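Local coordinates for exopolysaccharide biosynthesis protein (Pantoea stewartii subsp. stewartii DC283, PDB 6TGF), which modifies the exopolysaccharide glycans of bacterial biofilm, probably as a hydrolase, using a parallel beta-helix fold like that of bacteriophage tailspikes, at residues F717-V720 and K725-A728; Y545-L550 and A591-Q596. One frame throughout, in Å; residues are numbered along the deposited sequence.

Contact 1: F717-V720 and K725-A728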
ATOM      1  N   PHE B 717      31.053 -70.971  -4.426  1.00 78.63           N
ATOM      2  CA  PHE B 717      31.337 -69.829  -5.335  1.00 77.85           C
ATOM      3  C   PHE B 717      30.090 -68.947  -5.469  1.00 76.92           C
ATOM      4  O   PHE B 717      28.981 -69.408  -5.125  1.00 76.84           O
ATOM      5  CB  PHE B 717      31.762 -70.330  -6.717  1.00 78.21           C
ATOM      6  CG  PHE B 717      32.958 -71.247  -6.715  1.00 78.60           C
ATOM      7  CD1 PHE B 717      32.813 -72.602  -6.453  1.00 79.19           C
ATOM      8  CD2 PHE B 717      34.227 -70.757  -6.975  1.00 78.35           C
ATOM      9  CE1 PHE B 717      33.914 -73.445  -6.447  1.00 79.26           C
ATOM     10  CE2 PHE B 717      35.323 -71.603  -6.970  1.00 78.43           C
ATOM     11  CZ  PHE B 717      35.167 -72.943  -6.707  1.00 78.81           C
ATOM     12  N   VAL B 718      30.281 -67.717  -5.955  1.00 75.32           N
ATOM     13  CA  VAL B 718      29.192 -66.783  -6.370  1.00 74.46           C
ATOM     14  C   VAL B 718      29.583 -66.156  -7.713  1.00 73.13           C
ATOM     15  O   VAL B 718      30.776 -65.843  -7.895  1.00 72.00           O
ATOM     16  CB  VAL B 718      28.905 -65.712  -5.298  1.00 74.62           C
ATOM     17  CG1 VAL B 718      28.225 -66.311  -4.077  1.00 74.90           C
ATOM     18  CG2 VAL B 718      30.155 -64.946  -4.890  1.00 74.53           C
ATOM     19  N   SER B 719      28.615 -66.006  -8.621  1.00 72.49           N
ATOM     20  CA  SER B 719      28.790 -65.379  -9.958  1.00 71.65           C
ATOM     21  C   SER B 719      29.037 -63.878  -9.783  1.00 71.09           C
ATOM     22  O   SER B 719      28.163 -63.202  -9.213  1.00 71.15           O
ATOM     23  CB  SER B 719      27.598 -65.641 -10.844  1.00 71.54           C
ATOM     24  OG  SER B 719      27.729 -64.963 -12.084  1.00 71.17           O
ATOM     25  N   VAL B 720      30.194 -63.388 -10.241  1.00 70.68           N
ATOM     26  CA  VAL B 720      30.598 -61.951 -10.178  1.00 70.31           C
ATOM     27  C   VAL B 720      31.175 -61.558 -11.543  1.00 70.20           C
ATOM     28  O   VAL B 720      31.971 -62.344 -12.092  1.00 70.23           O
ATOM     29  CB  VAL B 720      31.607 -61.694  -9.040  1.00 70.38           C
ATOM     30  CG1 VAL B 720      31.927 -60.215  -8.884  1.00 70.25           C
ATOM     31  CG2 VAL B 720      31.134 -62.268  -7.714  1.00 70.48           C
ATOM     32  N   LYS B 725      33.955 -59.648 -17.589  1.00 75.95           N
ATOM     33  CA  LYS B 725      33.843 -61.120 -17.776  1.00 76.86           C
ATOM     34  C   LYS B 725      33.173 -61.748 -16.547  1.00 76.57           C
ATOM     35  O   LYS B 725      33.623 -61.461 -15.420  1.00 76.09           O
ATOM     36  CB  LYS B 725      35.232 -61.722 -18.019  1.00 77.57           C
ATOM     37  CG  LYS B 725      35.242 -63.054 -18.755  1.00 78.66           C
ATOM     38  CD  LYS B 725      36.560 -63.355 -19.435  1.00 79.24           C
ATOM     39  CE  LYS B 725      36.544 -64.654 -20.215  1.00 79.87           C
ATOM     40  NZ  LYS B 725      37.471 -64.610 -21.370  1.00 80.20           N
ATOM     41  N   THR B 726      32.140 -62.572 -16.763  1.00 76.75           N
ATOM     42  CA  THR B 726      31.410 -63.321 -15.703  1.00 76.82           C
ATOM     43  C   THR B 726      32.292 -64.480 -15.226  1.00 76.98           C
ATOM     44  O   THR B 726      32.590 -65.367 -16.050  1.00 77.61           O
ATOM     45  CB  THR B 726      30.049 -63.829 -16.200  1.00 76.89           C
ATOM     46  OG1 THR B 726      29.444 -62.807 -16.992  1.00 76.51           O
ATOM     47  CG2 THR B 726      29.120 -64.216 -15.071  1.00 76.85           C
ATOM     48  N   VAL B 727      32.695 -64.461 -13.951  1.00 76.67           N
ATOM     49  CA  VAL B 727      33.604 -65.473 -13.331  1.00 76.69           C
ATOM     50  C   VAL B 727      33.014 -65.918 -11.987  1.00 76.72           C
ATOM     51  O   VAL B 727      31.994 -65.336 -11.565  1.00 76.70           O
ATOM     52  CB  VAL B 727      35.033 -64.915 -13.173  1.00 76.54           C
ATOM     53  CG1 VAL B 727      35.643 -64.544 -14.517  1.00 76.45           C
ATOM     54  CG2 VAL B 727      35.085 -63.728 -12.223  1.00 76.39           C
ATOM     55  N   ALA B 728      33.638 -66.915 -11.353  1.00 76.73           N
ATOM     56  CA  ALA B 728      33.241 -67.489 -10.045  1.00 76.98           C
ATOM     57  C   ALA B 728      34.176 -66.962  -8.950  1.00 76.74           C
ATOM     58  O   ALA B 728      35.370 -67.322  -8.973  1.00 76.51           O
ATOM     59  CB  ALA B 728      33.277 -68.996 -10.117  1.00 77.15           C
TER

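Contact 2: Y545-L550 and A591-Q596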
ATOM      1  N   TYR B 545      36.305 -27.141 -18.591  1.00 52.10           N
ATOM      2  CA  TYR B 545      35.536 -25.985 -18.059  1.00 51.53           C
ATOM      3  C   TYR B 545      36.127 -25.568 -16.708  1.00 50.49           C
ATOM      4  O   TYR B 545      36.546 -26.460 -15.945  1.00 49.91           O
ATOM      5  CB  TYR B 545      34.057 -26.338 -17.879  1.00 51.40           C
ATOM      6  CG  TYR B 545      33.230 -26.327 -19.140  1.00 51.97           C
ATOM      7  CD1 TYR B 545      32.580 -25.179 -19.560  1.00 52.29           C
ATOM      8  CD2 TYR B 545      33.077 -27.471 -19.904  1.00 52.39           C
ATOM      9  CE1 TYR B 545      31.809 -25.163 -20.712  1.00 52.76           C
ATOM     10  CE2 TYR B 545      32.311 -27.472 -21.059  1.00 52.93           C
ATOM     11  CZ  TYR B 545      31.674 -26.314 -21.466  1.00 53.16           C
ATOM     12  OH  TYR B 545      30.918 -26.311 -22.603  1.00 53.71           O
ATOM     13  N   GLU B 546      36.164 -24.260 -16.433  1.00 49.73           N
ATOM     14  CA  GLU B 546      36.300 -23.709 -15.058  1.00 48.94           C
ATOM     15  C   GLU B 546      34.887 -23.561 -14.486  1.00 48.19           C
ATOM     16  O   GLU B 546      34.112 -22.757 -15.037  1.00 48.08           O
ATOM     17  CB  GLU B 546      37.038 -22.370 -15.052  1.00 49.20           C
ATOM     18  CG  GLU B 546      37.359 -21.872 -13.651  1.00 48.93           C
ATOM     19  CD  GLU B 546      38.096 -20.545 -13.576  1.00 49.26           C
ATOM     20  OE1 GLU B 546      38.560 -20.061 -14.629  1.00 49.80           O
ATOM     21  OE2 GLU B 546      38.202 -19.996 -12.460  1.00 48.91           O
ATOM     22  N   LEU B 547      34.558 -24.334 -13.447  1.00 47.51           N
ATOM     23  CA  LEU B 547      33.227 -24.294 -12.784  1.00 46.82           C
ATOM     24  C   LEU B 547      33.082 -22.958 -12.053  1.00 46.59           C
ATOM     25  O   LEU B 547      32.227 -22.151 -12.466  1.00 46.54           O
ATOM     26  CB  LEU B 547      33.085 -25.478 -11.821  1.00 46.44           C
ATOM     27  CG  LEU B 547      32.964 -26.859 -12.468  1.00 46.40           C
ATOM     28  CD1 LEU B 547      32.703 -27.920 -11.412  1.00 46.09           C
ATOM     29  CD2 LEU B 547      31.866 -26.889 -13.522  1.00 46.49           C
ATOM     30  N   ALA B 548      33.906 -22.722 -11.029  1.00 46.07           N
ATOM     31  CA  ALA B 548      33.826 -21.526 -10.161  1.00 45.80           C
ATOM     32  C   ALA B 548      35.102 -21.370  -9.330  1.00 45.66           C
ATOM     33  O   ALA B 548      35.913 -22.315  -9.294  1.00 45.66           O
ATOM     34  CB  ALA B 548      32.615 -21.641  -9.265  1.00 45.43           C
ATOM     35  N   ASN B 549      35.260 -20.200  -8.704  1.00 45.49           N
ATOM     36  CA  ASN B 549      36.188 -19.967  -7.568  1.00 45.18           C
ATOM     37  C   ASN B 549      35.381 -20.083  -6.271  1.00 44.29           C
ATOM     38  O   ASN B 549      34.434 -19.293  -6.097  1.00 44.10           O
ATOM     39  CB  ASN B 549      36.891 -18.610  -7.652  1.00 45.71           C
ATOM     40  CG  ASN B 549      37.742 -18.323  -6.434  1.00 46.00           C
ATOM     41  OD1 ASN B 549      38.738 -19.003  -6.193  1.00 46.25           O
ATOM     42  ND2 ASN B 549      37.354 -17.328  -5.653  1.00 46.05           N
ATOM     43  N   LEU B 550      35.733 -21.044  -5.414  1.00 43.63           N
ATOM     44  CA  LEU B 550      35.107 -21.251  -4.081  1.00 43.12           C
ATOM     45  C   LEU B 550      35.862 -20.415  -3.043  1.00 43.13           C
ATOM     46  O   LEU B 550      37.075 -20.649  -2.872  1.00 43.54           O
ATOM     47  CB  LEU B 550      35.157 -22.739  -3.718  1.00 42.81           C
ATOM     48  CG  LEU B 550      34.449 -23.692  -4.680  1.00 42.53           C
ATOM     49  CD1 LEU B 550      34.750 -25.137  -4.313  1.00 42.34           C
ATOM     50  CD2 LEU B 550      32.947 -23.448  -4.694  1.00 42.31           C
ATOM     51  N   ALA B 591      29.155 -36.995 -11.337  1.00 41.74           N
ATOM     52  CA  ALA B 591      30.498 -36.849 -10.728  1.00 41.04           C
ATOM     53  C   ALA B 591      30.363 -36.036  -9.437  1.00 40.31           C
ATOM     54  O   ALA B 591      29.709 -34.980  -9.473  1.00 40.48           O
ATOM     55  CB  ALA B 591      31.447 -36.197 -11.703  1.00 41.18           C
ATOM     56  N   VAL B 592      30.948 -36.525  -8.341  1.00 39.70           N
ATOM     57  CA  VAL B 592      30.889 -35.888  -6.991  1.00 39.38           C
ATOM     58  C   VAL B 592      32.292 -35.382  -6.635  1.00 39.49           C
ATOM     59  O   VAL B 592      33.174 -36.223  -6.382  1.00 39.34           O
ATOM     60  CB  VAL B 592      30.344 -36.873  -5.939  1.00 38.96           C
ATOM     61  CG1 VAL B 592      30.266 -36.246  -4.555  1.00 38.78           C
ATOM     62  CG2 VAL B 592      28.989 -37.432  -6.346  1.00 38.96           C
ATOM     63  N   ILE B 593      32.479 -34.057  -6.624  1.00 39.55           N
ATOM     64  CA  ILE B 593      33.784 -33.377  -6.367  1.00 39.74           C
ATOM     65  C   ILE B 593      33.790 -32.844  -4.931  1.00 39.78           C
ATOM     66  O   ILE B 593      32.931 -32.000  -4.614  1.00 39.54           O
ATOM     67  CB  ILE B 593      34.024 -32.249  -7.391  1.00 39.85           C
ATOM     68  CG1 ILE B 593      34.019 -32.779  -8.827  1.00 39.96           C
ATOM     69  CG2 ILE B 593      35.307 -31.488  -7.078  1.00 40.01           C
ATOM     70  CD1 ILE B 593      33.796 -31.715  -9.874  1.00 40.18           C
ATOM     71  N   HIS B 594      34.736 -33.312  -4.109  1.00 40.10           N
ATOM     72  CA  HIS B 594      34.961 -32.848  -2.715  1.00 40.47           C
ATOM     73  C   HIS B 594      36.111 -31.836  -2.700  1.00 40.86           C
ATOM     74  O   HIS B 594      37.140 -32.105  -3.349  1.00 40.79           O
ATOM     75  CB  HIS B 594      35.230 -34.037  -1.785  1.00 40.54           C
ATOM     76  CG  HIS B 594      34.182 -35.096  -1.859  1.00 40.67           C
ATOM     77  ND1 HIS B 594      34.344 -36.243  -2.610  1.00 40.79           N
ATOM     78  CD2 HIS B 594      32.961 -35.183  -1.290  1.00 40.69           C
ATOM     79  CE1 HIS B 594      33.268 -36.994  -2.495  1.00 40.75           C
ATOM     80  NE2 HIS B 594      32.405 -36.366  -1.690  1.00 40.76           N
ATOM     81  N   VAL B 595      35.920 -30.712  -2.004  1.00 41.19           N
ATOM     82  CA  VAL B 595      36.950 -29.656  -1.774  1.00 41.68           C
ATOM     83  C   VAL B 595      36.844 -29.211  -0.313  1.00 41.95           C
ATOM     84  O   VAL B 595      35.734 -28.827   0.098  1.00 41.81           O
ATOM     85  CB  VAL B 595      36.772 -28.466  -2.740  1.00 41.77           C
ATOM     86  CG1 VAL B 595      37.796 -27.367  -2.490  1.00 41.98           C
ATOM     87  CG2 VAL B 595      36.812 -28.903  -4.196  1.00 41.75           C
ATOM     88  N   GLN B 596      37.946 -29.286   0.438  1.00 42.51           N
ATOM     89  CA  GLN B 596      38.044 -28.773   1.831  1.00 43.01           C
ATOM     90  C   GLN B 596      39.232 -27.811   1.924  1.00 44.05           C
ATOM     91  O   GLN B 596      40.322 -28.179   1.448  1.00 44.47           O
ATOM     92  CB  GLN B 596      38.211 -29.914   2.836  1.00 42.75           C
ATOM     93  CG  GLN B 596      38.035 -29.469   4.283  1.00 42.73           C
ATOM     94  CD  GLN B 596      38.523 -30.483   5.289  1.00 42.70           C
ATOM     95  OE1 GLN B 596      39.492 -31.203   5.058  1.00 42.75           O
ATOM     96  NE2 GLN B 596      37.859 -30.537   6.431  1.00 42.57           N
TER

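Contact 1: F717-V720 and K725-A728
F717 reaches across to A728 with ring atom CD2, which lies 3.7 Å from CB of A728, and the methyl meets the ring obliquely. The side chain gets there because CG sits beside the backbone N and opposite the carbonyl carbon (chi1 -57°). A728 is small, and its one methyl packs directly against the ring of F717. On the same face, S719 pairs with A728 in a non-hydrogen-bonded position (CA to CA 4.9 Å), and its OG lies 3.4 Å from CG2 of T726. The T726 branch facing it is CG2, anti to the backbone N (chi1 -41° puts OG1 beside N). S719 OG is hydrogen-bonded to D696 of the third subunit. The two strands are the arms of a C-terminal beta hairpin, running antiparallel at 172° and joined by a very short turn. V720 and V727 form its hydrogen-bonded pair, with V720 N to V727 O at 3.0 Å and V727 N to V720 O at 2.9 Å, both nearly straight. Their side chains occupy the other face, where V727 CG2 lies alongside V720 O, at 3.4 Å. Branched at CB, both valines fit an extended backbone, and being apolar they are at home in a buried interface. The hairpin does not stand alone in the trimer: F717 and V718 continue the sheet antiparallel with a strand of the second subunit, while V720 continues it in parallel with one of the third. The F717 ring also meets F732 of the second subunit, with the ring planes roughly perpendicular.

Contact 2: Y545-L550 and A591-Q596
L547 and L550 face I593 and V595 across the gap between two strands of different sheets, with the backbones too far apart to bond: the CA atoms of L547 and I593 are 11.1 Å apart, those of L550 and V595 8.9 Å. The segments run in the same general direction. In 591-596 the inward residues are two apart, as in any regular strand, but in 545-550 they are three apart. L547, with psi -65°, departs from the extended form, which probably accounts for the shifted alternation, both leucines pointing at the other strand. Contact is made by methyl ends alone. CD1 of L547 meets CD1 of I593 at 4.2 Å, where leucine and isoleucine, each with a delta carbon, reach across the wider separation. Where the strands come nearer, the side chains of L550 and the shorter V595 cross obliquely, CG1 of V595, anti to the backbone N (chi1 179°), touching CD1 of L550 at 4.2 Å. The two segments bury just 98 Å² between them. Neighbouring strands make this one seam of a larger apolar core, as in a beta sandwich: L547 and L550 also touch I561 and W559 of strand 558-564, and M664 and V660 of strand 659-664, while I593 rests on W606 and V595 on A604 of strand 602-610, and I593 also on I631 of strand 626-633.

In the fold
From the N terminus the chain passes through a region of the head-binding family and then the long run of parallel beta-helix strands before it reaches either contact. Contact 2 comes first, closing a loop of 40 residues that includes strand 558-564 and tying together the two antiparallel sheets of the domain beyond the helix. Contact 1 follows far along the chain and closes only the short turn of the hairpin near the C terminus. The two loops lie in series, neither enclosing nor crossing the other. Their centres are 38 Å apart, with about 23 Å between nearest atoms, yet both contacts touch the second subunit of the trimer.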